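Local coordinates for GTP-binding protein (Thermus thermophilus, PDB 2DBY) that probably hydrolyses ATP and binds the 70S ribosome and its 50S subunit, and here carries GDP in its nucleotide pocket, at residues P124-D127 with A128-V131; Q267-G270 with L271-L274; G177-A180 with R181-P184; E355-D358 with G359-I362. All blocks are in the same frame, centred on the assembly; numbering follows the deposited sequence.

Overall arrangement
Contacts 1 and 3 lie in the OBG-type G region, contact 2 begins helix 270-281, which packs on helix 14-25 behind the P-loop, and contact 4 lies in the C-terminal part of the chain. Contact 1, the start of helix 124-156, comes nearest to the ligand: the side chain of Asp127 is about 8 Å from GDP. Contact 2 lies in the second shell or beyond, Gly270 about 10 Å from GDP. Contact 3 is about 16 Å from contact 1, centre to centre, and Arg181 reaches back to Glu132, one residue beyond contact 1. Contact 4 is remote, its centre about 39 Å from that of contact 1 and about 24 Å from that of contact 2.

Contact 1: residues P124-D127 with A128-V131; sequences PLED and AEVV
Glu126 and Glu129, one helical turn apart, lie side by side and point the same way, their carboxylate planes turned 36° against each other. Glu129 can be followed outward. Its CB rests on the carbonyls of the preceding turn, 3.6 Å from Leu125 O and 3.7 Å from Glu126 O. From there the chain runs fully extended, with CG anti to the backbone N (chi1 -179°), and ends with its OE2 3.4 Å from Glu126 OE2. The Glu126 chain bends at chi2 (73°), which brings its carboxylate alongside. Below the two acids the backbone is ordinary alpha helix: Glu129 N donates to Leu125 O at 3.0 Å, and Val130 N to Glu126 O at the same length. Val130 packs its CG2 against that same Glu126 O, 3.3 Å away.

On another side of the helix Asp127 touches Leu9 and the GDP-binding Val12 as well as His105 and Leu107 of strand 102-108, while Leu125 and Ala128 meet helix 222-234. The first two turns of helix 124-156 thus pack against strand 102-108, the P-loop and helix 222-234. Glu126 and Glu129 are like charges with no hydrogen bond between them; both are exposed, where solvent can screen the repulsion, and the closeness may raise the affinity of one of them for a proton.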
loop_
_atom_site.group_PDB
_atom_site.type_symbol
_atom_site.label_atom_id
_atom_site.label_comp_id
_atom_site.label_asym_id
_atom_site.label_seq_id
_atom_site.Cartn_x
_atom_site.Cartn_y
_atom_site.Cartn_z
ATOM N N PRO A 124 0.300 21.714 -10.170
ATOM C CA PRO A 124 0.546 20.449 -9.474
ATOM C C PRO A 124 1.908 19.823 -9.779
ATOM O O PRO A 124 2.548 19.257 -8.893
ATOM C CB PRO A 124 -0.627 19.570 -9.928
ATOM C CG PRO A 124 -0.949 20.116 -11.306
ATOM C CD PRO A 124 -0.877 21.606 -11.056
ATOM N N LEU A 125 2.358 19.897 -11.028
ATOM C CA LEU A 125 3.654 19.315 -11.333
ATOM C C LEU A 125 4.767 19.992 -10.507
ATOM O O LEU A 125 5.770 19.351 -10.162
ATOM C CB LEU A 125 3.929 19.406 -12.833
ATOM C CG LEU A 125 3.544 18.150 -13.635
ATOM C CD1 LEU A 125 2.119 17.712 -13.291
ATOM C CD2 LEU A 125 3.691 18.428 -15.129
ATOM N N GLU A 126 4.572 21.268 -10.158
ATOM C CA GLU A 126 5.567 22.004 -9.377
ATOM C C GLU A 126 5.650 21.427 -7.962
ATOM O O GLU A 126 6.740 21.246 -7.419
ATOM C CB GLU A 126 5.218 23.491 -9.318
ATOM C CG GLU A 126 6.441 24.384 -9.221
ATOM C CD GLU A 126 7.206 24.454 -10.539
ATOM O OE1 GLU A 126 6.732 25.150 -11.470
ATOM O OE2 GLU A 126 8.273 23.803 -10.646
ATOM N N ASP A 127 4.491 21.131 -7.372
ATOM C CA ASP A 127 4.449 20.532 -6.044
ATOM C C ASP A 127 5.184 19.187 -6.047
ATOM O O ASP A 127 5.963 18.892 -5.135
ATOM C CB ASP A 127 2.994 20.292 -5.623
ATOM C CG ASP A 127 2.342 21.522 -5.050
ATOM O OD1 ASP A 127 2.919 22.628 -5.190
ATOM O OD2 ASP A 127 1.247 21.371 -4.453
ATOM N N ALA A 128 4.901 18.358 -7.052
ATOM C CA ALA A 128 5.532 17.042 -7.132
ATOM C C ALA A 128 7.057 17.188 -7.190
ATOM O O ALA A 128 7.786 16.469 -6.517
ATOM C CB ALA A 128 5.032 16.297 -8.373
ATOM N N GLU A 129 7.529 18.129 -8.002
ATOM C CA GLU A 129 8.971 18.347 -8.114
ATOM C C GLU A 129 9.606 18.863 -6.821
ATOM O O GLU A 129 10.752 18.527 -6.517
ATOM C CB GLU A 129 9.278 19.309 -9.268
ATOM C CG GLU A 129 10.775 19.543 -9.450
ATOM C CD GLU A 129 11.110 20.514 -10.571
ATOM O OE1 GLU A 129 12.322 20.741 -10.807
ATOM O OE2 GLU A 129 10.171 21.045 -11.210
ATOM N N VAL A 130 8.872 19.682 -6.063
ATOM C CA VAL A 130 9.393 20.211 -4.803
ATOM C C VAL A 130 9.678 19.069 -3.841
ATOM O O VAL A 130 10.762 18.986 -3.269
ATOM C CB VAL A 130 8.409 21.217 -4.127
ATOM C CG1 VAL A 130 8.841 21.476 -2.670
ATOM C CG2 VAL A 130 8.404 22.535 -4.904
ATOM N N VAL A 131 8.707 18.178 -3.661
ATOM C CA VAL A 131 8.930 17.063 -2.758
ATOM C C VAL A 131 10.010 16.136 -3.286
ATOM O O VAL A 131 10.913 15.750 -2.549
ATOM C CB VAL A 131 7.624 16.253 -2.537
ATOM C CG1 VAL A 131 7.926 14.941 -1.791
ATOM C CG2 VAL A 131 6.643 17.112 -1.743
#

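Contact 2: residues Q267-G270 with L271-L274; sequences QESG and LQRL
Ser269 caps helix 270-281: its OG accepts a hydrogen bond from Gln272 N at 3.0 Å, the standard N-cap arrangement in which a side-chain oxygen serves an amide of the first turn. With chi1 at 69°, OG is set between the backbone N and the carbonyl carbon, the crowded position, which aims it at the backbone amide of Gln272. The packing here is close. OG also lies 3.4 Å from Gln272 CG, and the first helical bonds follow at once, with Arg273 N donating to Ser269 O at 3.0 Å and Leu274 N to Gly270 O at 2.9 Å.

The side formed by Glu268 and Arg273 is looser and wetter. The extended Glu268 chain crosses Gln272 at about a right angle, CG 3.6 Å from Gln272 CB, and its OE1 comes within 3.5 Å of Arg273 CG. The charged groups themselves do not pair: Glu268 OE1 lies well out of the guanidinium plane, and the acid's salt bridge goes instead to Arg276 through OE2. Water joins the two residues, accepting from Arg273 NE in the guanidinium plane and donating to Glu268 O, 2.8 Å away. A second water donates to Glu268 OE2 and, weakly, to Gln272 OE1.

The side-chain amide of Gln272 is taken up by Pro44 O at the end of strand 40-44 and Glu46 N just after it. Leu271 packs onto helix 14-25, against Leu17, Ala20, Leu21 and Ala24, while Glu246 of helix 243-250 makes weak bonds to the amides of Gly270 and Leu271.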
loop_
_atom_site.group_PDB
_atom_site.type_symbol
_atom_site.label_atom_id
_atom_site.label_comp_id
_atom_site.label_asym_id
_atom_site.label_seq_id
_atom_site.Cartn_x
_atom_site.Cartn_y
_atom_site.Cartn_z
ATOM N N GLN A 267 -19.108 4.226 -8.860
ATOM C CA GLN A 267 -19.263 2.916 -8.224
ATOM C C GLN A 267 -18.413 2.563 -7.005
ATOM O O GLN A 267 -18.707 1.574 -6.319
ATOM C CB GLN A 267 -19.056 1.828 -9.281
ATOM C CG GLN A 267 -19.912 1.986 -10.547
ATOM C CD GLN A 267 -21.399 2.213 -10.266
ATOM O OE1 GLN A 267 -21.977 1.640 -9.331
ATOM N NE2 GLN A 267 -22.026 3.044 -11.092
ATOM N N GLU A 268 -17.374 3.342 -6.727
ATOM C CA GLU A 268 -16.483 3.050 -5.598
ATOM C C GLU A 268 -15.991 4.372 -5.016
ATOM O O GLU A 268 -15.684 5.272 -5.775
ATOM C CB GLU A 268 -15.306 2.223 -6.132
ATOM C CG GLU A 268 -14.273 1.822 -5.117
ATOM C CD GLU A 268 -13.232 0.885 -5.718
ATOM O OE1 GLU A 268 -12.894 1.077 -6.905
ATOM O OE2 GLU A 268 -12.750 -0.035 -5.011
ATOM N N SER A 269 -15.918 4.498 -3.693
ATOM C CA SER A 269 -15.456 5.759 -3.105
ATOM C C SER A 269 -14.004 6.007 -3.425
ATOM O O SER A 269 -13.264 5.086 -3.775
ATOM C CB SER A 269 -15.620 5.764 -1.580
ATOM O OG SER A 269 -14.724 4.851 -0.990
ATOM N N GLY A 270 -13.591 7.258 -3.248
ATOM C CA GLY A 270 -12.216 7.616 -3.506
ATOM C C GLY A 270 -11.339 6.983 -2.454
ATOM O O GLY A 270 -10.206 6.640 -2.735
ATOM N N LEU A 271 -11.849 6.835 -1.228
ATOM C CA LEU A 271 -11.044 6.218 -0.193
ATOM C C LEU A 271 -10.809 4.766 -0.517
ATOM O O LEU A 271 -9.710 4.267 -0.275
ATOM C CB LEU A 271 -11.693 6.324 1.186
ATOM C CG LEU A 271 -11.699 7.665 1.909
ATOM C CD1 LEU A 271 -12.061 7.353 3.378
ATOM C CD2 LEU A 271 -10.374 8.370 1.827
ATOM N N GLN A 272 -11.814 4.075 -1.065
ATOM C CA GLN A 272 -11.587 2.672 -1.406
ATOM C C GLN A 272 -10.584 2.570 -2.555
ATOM O O GLN A 272 -9.714 1.704 -2.563
ATOM C CB GLN A 272 -12.909 1.965 -1.782
ATOM C CG GLN A 272 -13.754 1.629 -0.566
ATOM C CD GLN A 272 -13.025 0.694 0.410
ATOM O OE1 GLN A 272 -12.652 -0.426 0.058
ATOM N NE2 GLN A 272 -12.822 1.163 1.631
ATOM N N ARG A 273 -10.731 3.436 -3.555
ATOM C CA ARG A 273 -9.799 3.423 -4.678
ATOM C C ARG A 273 -8.384 3.677 -4.184
ATOM O O ARG A 273 -7.435 3.055 -4.668
ATOM C CB ARG A 273 -10.155 4.504 -5.700
ATOM C CG ARG A 273 -11.403 4.257 -6.530
ATOM C CD ARG A 273 -11.811 5.578 -7.200
ATOM N NE ARG A 273 -12.639 5.401 -8.387
ATOM C CZ ARG A 273 -12.193 4.943 -9.555
ATOM N NH1 ARG A 273 -10.914 4.607 -9.701
ATOM N NH2 ARG A 273 -13.021 4.834 -10.585
ATOM N N LEU A 274 -8.241 4.614 -3.241
ATOM C CA LEU A 274 -6.918 4.934 -2.687
ATOM C C LEU A 274 -6.380 3.744 -1.890
ATOM O O LEU A 274 -5.209 3.411 -1.958
ATOM C CB LEU A 274 -7.003 6.176 -1.782
ATOM C CG LEU A 274 -5.689 6.625 -1.135
ATOM C CD1 LEU A 274 -4.643 6.977 -2.195
ATOM C CD2 LEU A 274 -5.995 7.851 -0.257
HETATM O O HOH W 1 -15.655 5.460 -8.529
HETATM O O HOH W 2 -14.287 -1.306 -2.834
#

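Contact 3: residues G177-A180 with R181-P184; sequences GKPA and RTFP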
loop_
_atom_site.group_PDB
_atom_site.type_symbol
_atom_site.label_atom_id
_atom_site.label_comp_id
_atom_site.label_asym_id
_atom_site.label_seq_id
_atom_site.Cartn_x
_atom_site.Cartn_y
_atom_site.Cartn_z
ATOM N N GLY A 177 18.555 13.628 -11.846
ATOM C CA GLY A 177 17.269 14.056 -11.313
ATOM C C GLY A 177 16.179 12.996 -11.406
ATOM O O GLY A 177 14.992 13.310 -11.309
ATOM N N LYS A 178 16.574 11.738 -11.593
ATOM C CA LYS A 178 15.606 10.638 -11.721
ATOM C C LYS A 178 15.515 9.803 -10.435
ATOM O O LYS A 178 16.514 9.540 -9.768
ATOM C CB LYS A 178 15.977 9.763 -12.918
ATOM C CG LYS A 178 15.943 10.602 -14.217
ATOM C CD LYS A 178 16.817 10.032 -15.296
ATOM C CE LYS A 178 17.001 11.083 -16.415
ATOM N NZ LYS A 178 17.891 10.566 -17.490
ATOM N N PRO A 179 14.316 9.361 -10.076
ATOM C CA PRO A 179 14.157 8.574 -8.844
ATOM C C PRO A 179 14.656 7.145 -8.913
ATOM O O PRO A 179 14.603 6.522 -9.971
ATOM C CB PRO A 179 12.647 8.629 -8.593
ATOM C CG PRO A 179 12.087 8.673 -10.025
ATOM C CD PRO A 179 13.038 9.536 -10.798
ATOM N N ALA A 180 15.081 6.601 -7.772
ATOM C CA ALA A 180 15.575 5.236 -7.755
ATOM C C ALA A 180 14.482 4.262 -8.212
ATOM O O ALA A 180 14.784 3.236 -8.814
ATOM C CB ALA A 180 16.091 4.843 -6.349
ATOM N N ARG A 181 13.213 4.613 -8.007
ATOM C CA ARG A 181 12.148 3.681 -8.368
ATOM C C ARG A 181 12.040 3.400 -9.880
ATOM O O ARG A 181 11.486 2.358 -10.261
ATOM C CB ARG A 181 10.786 4.162 -7.818
ATOM C CG ARG A 181 10.105 5.270 -8.665
ATOM C CD ARG A 181 8.921 5.892 -7.863
ATOM N NE ARG A 181 9.365 6.842 -6.830
ATOM C CZ ARG A 181 9.516 8.153 -7.008
ATOM N NH1 ARG A 181 9.257 8.727 -8.175
ATOM N NH2 ARG A 181 9.944 8.912 -6.009
ATOM N N THR A 182 12.576 4.283 -10.721
ATOM C CA THR A 182 12.527 4.047 -12.174
ATOM C C THR A 182 13.805 3.429 -12.722
ATOM O O THR A 182 13.929 3.229 -13.930
ATOM C CB THR A 182 12.253 5.315 -12.989
ATOM O OG1 THR A 182 13.218 6.333 -12.680
ATOM C CG2 THR A 182 10.820 5.831 -12.724
ATOM N N PHE A 183 14.764 3.152 -11.854
ATOM C CA PHE A 183 16.003 2.518 -12.325
ATOM C C PHE A 183 15.635 1.079 -12.694
ATOM O O PHE A 183 14.871 0.423 -11.986
ATOM C CB PHE A 183 17.062 2.536 -11.221
ATOM C CG PHE A 183 18.447 2.232 -11.722
ATOM C CD1 PHE A 183 19.225 3.244 -12.279
ATOM C CD2 PHE A 183 18.949 0.943 -11.667
ATOM C CE1 PHE A 183 20.495 2.974 -12.790
ATOM C CE2 PHE A 183 20.231 0.645 -12.177
ATOM C CZ PHE A 183 21.002 1.672 -12.742
ATOM N N PRO A 184 16.140 0.567 -13.834
ATOM C CA PRO A 184 15.796 -0.810 -14.213
ATOM C C PRO A 184 16.164 -1.824 -13.151
ATOM O O PRO A 184 17.231 -1.753 -12.547
ATOM C CB PRO A 184 16.615 -1.059 -15.491
ATOM C CG PRO A 184 16.859 0.294 -16.050
ATOM C CD PRO A 184 17.057 1.184 -14.812
HETATM O O HOH W 3 14.580 0.421 -9.067
#
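Arg181 presents one face of its guanidinium to the CB-CG edge of Pro179, whose CB sits 3.3 Å above the plane and is offset toward the rim. NH1 does the closest touching, 3.4 Å from Pro179 CG. A bend at chi3 (78°) turns the chain back toward the proline. Contact over a face keeps the N-H groups available for polar partners, and these are met: NE binds Lys202 O, NH1 binds Glu234 O, and NH2 forms a salt bridge with Glu132 of helix 124-156. A leucine here would probably leave Glu132 without its charge partner, the carbonyls of Lys202 and Glu234 without these donors, and the CB-CG edge of Pro179 without the flat group it abuts.

Beneath this overlap the backbone makes a short 3-10 turn. Thr182 N donates to Pro179 O at 3.1 Å, and Phe183 N to Ala180 O at 3.0 Å. Both donors stand above the carbonyl plane, by 51° and 59°, and neither lies on a carbonyl lone pair. Water extends the second link, donating to Ala180 O and to Phe183 O, 2.9 Å off. Thr182 OG1 packs against the proline ring, 3.7 Å from Pro179 CG, and is hydrogen-bonded to His173 NE2, while the Phe183 ring meets the His173 ring edge-to-face.

The loop is therefore tied to His173 of helix 161-175 through Thr182 and Phe183, and to Glu132, Glu234 and Lys202 through Arg181. Since a proline ring edge sits against one guanidinium face and acceptors take the N-H groups, the positive charge of Arg181 is probably held in a set orientation.

Contact 4: residues E355-D358 with G359-I362; sequences EVQD and GDVI
Asp360 and Gln357 grip each other through two hydrogen bonds. The backbone one, from Asp360 N to Gln357 O at 3.1 Å, closes a type II beta turn; Gly359, at phi 89°, occupies the position where a side chain would be jammed against the carbonyl O of Asp358. The second runs the other way, from Gln357 N to Asp360 OD2, at 2.8 Å and nearly straight (165°), though it meets the carboxylate from above its plane. With CG beside the backbone N (chi1 -84°), the carboxylate swings back toward Gln357 N.

Further polar partners finish the acid. Tyr354 OH bonds to OD2 and also to Gln357 OE1, and two waters donate to Asp360 OD1, at 2.8 Å and 2.9 Å; one also bridges to Gln357 OE1, the other to Asp358 O. An alanine in place of Asp360 would probably leave the Gln357 amide without its acceptor and the Tyr354 hydroxyl short of one mate, freeing the turn to shift.

Apolar contact is slight: Val356 CG2 meets Ile362 CD1 at 4.1 Å. The other methyl, Val356 CG1, lies against the carboxylate, 3.8 Å from Asp360 OD2.

The turn leads into strand 360-365, which pairs with strand 323-328 on one side, while its start also bonds through the backbone to Thr286 and Phe288 of strand 284-290. Val356 and Ile362 lie against Phe287, Asp358 binds Thr286 N and Arg49, and Val361 packs on helix 329-335.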
loop_
_atom_site.group_PDB
_atom_site.type_symbol
_atom_site.label_atom_id
_atom_site.label_comp_id
_atom_site.label_asym_id
_atom_site.label_seq_id
_atom_site.Cartn_x
_atom_site.Cartn_y
_atom_site.Cartn_z
ATOM N N GLU A 355 4.147 -20.368 -1.856
ATOM C CA GLU A 355 3.949 -18.924 -1.824
ATOM C C GLU A 355 2.441 -18.672 -1.928
ATOM O O GLU A 355 1.790 -19.101 -2.895
ATOM C CB GLU A 355 4.689 -18.246 -2.985
ATOM C CG GLU A 355 6.156 -17.954 -2.657
ATOM C CD GLU A 355 6.987 -17.564 -3.867
ATOM O OE1 GLU A 355 6.519 -16.746 -4.687
ATOM O OE2 GLU A 355 8.121 -18.073 -3.989
ATOM N N VAL A 356 1.888 -17.981 -0.933
ATOM C CA VAL A 356 0.456 -17.698 -0.915
ATOM C C VAL A 356 0.039 -16.851 -2.105
ATOM O O VAL A 356 0.766 -15.953 -2.540
ATOM C CB VAL A 356 0.048 -16.989 0.384
ATOM C CG1 VAL A 356 -1.451 -16.688 0.365
ATOM C CG2 VAL A 356 0.376 -17.877 1.580
ATOM N N GLN A 357 -1.141 -17.130 -2.637
ATOM C CA GLN A 357 -1.631 -16.382 -3.783
ATOM C C GLN A 357 -2.848 -15.583 -3.346
ATOM O O GLN A 357 -3.570 -15.996 -2.451
ATOM C CB GLN A 357 -2.013 -17.345 -4.915
ATOM C CG GLN A 357 -0.829 -18.104 -5.501
ATOM C CD GLN A 357 -1.270 -19.202 -6.465
ATOM O OE1 GLN A 357 -1.660 -20.297 -6.046
ATOM N NE2 GLN A 357 -1.233 -18.903 -7.760
ATOM N N ASP A 358 -3.068 -14.435 -3.972
ATOM C CA ASP A 358 -4.210 -13.631 -3.607
ATOM C C ASP A 358 -5.482 -14.474 -3.792
ATOM O O ASP A 358 -5.625 -15.192 -4.789
ATOM C CB ASP A 358 -4.277 -12.395 -4.493
ATOM C CG ASP A 358 -5.340 -11.440 -4.051
ATOM O OD1 ASP A 358 -6.490 -11.544 -4.533
ATOM O OD2 ASP A 358 -5.017 -10.592 -3.205
ATOM N N GLY A 359 -6.379 -14.388 -2.816
ATOM C CA GLY A 359 -7.637 -15.126 -2.862
ATOM C C GLY A 359 -7.604 -16.519 -2.255
ATOM O O GLY A 359 -8.641 -17.195 -2.157
ATOM N N ASP A 360 -6.426 -16.973 -1.856
ATOM C CA ASP A 360 -6.309 -18.305 -1.248
ATOM C C ASP A 360 -7.075 -18.364 0.070
ATOM O O ASP A 360 -7.066 -17.396 0.836
ATOM C CB ASP A 360 -4.840 -18.622 -0.922
ATOM C CG ASP A 360 -4.068 -19.176 -2.102
ATOM O OD1 ASP A 360 -4.696 -19.519 -3.122
ATOM O OD2 ASP A 360 -2.820 -19.287 -1.991
ATOM N N VAL A 361 -7.735 -19.492 0.340
ATOM C CA VAL A 361 -8.399 -19.677 1.620
ATOM C C VAL A 361 -7.516 -20.745 2.267
ATOM O O VAL A 361 -7.232 -21.765 1.636
ATOM C CB VAL A 361 -9.821 -20.222 1.480
ATOM C CG1 VAL A 361 -10.458 -20.332 2.863
ATOM C CG2 VAL A 361 -10.648 -19.279 0.593
ATOM N N ILE A 362 -7.107 -20.519 3.513
ATOM C CA ILE A 362 -6.192 -21.430 4.203
ATOM C C ILE A 362 -6.681 -21.949 5.550
ATOM O O ILE A 362 -7.324 -21.215 6.324
ATOM C CB ILE A 362 -4.823 -20.713 4.447
ATOM C CG1 ILE A 362 -4.232 -20.249 3.114
ATOM C CG2 ILE A 362 -3.849 -21.639 5.149
ATOM C CD1 ILE A 362 -3.019 -19.300 3.287
HETATM O O HOH W 4 -4.352 -21.648 -4.905
HETATM O O HOH W 5 -6.233 -18.060 -5.046
#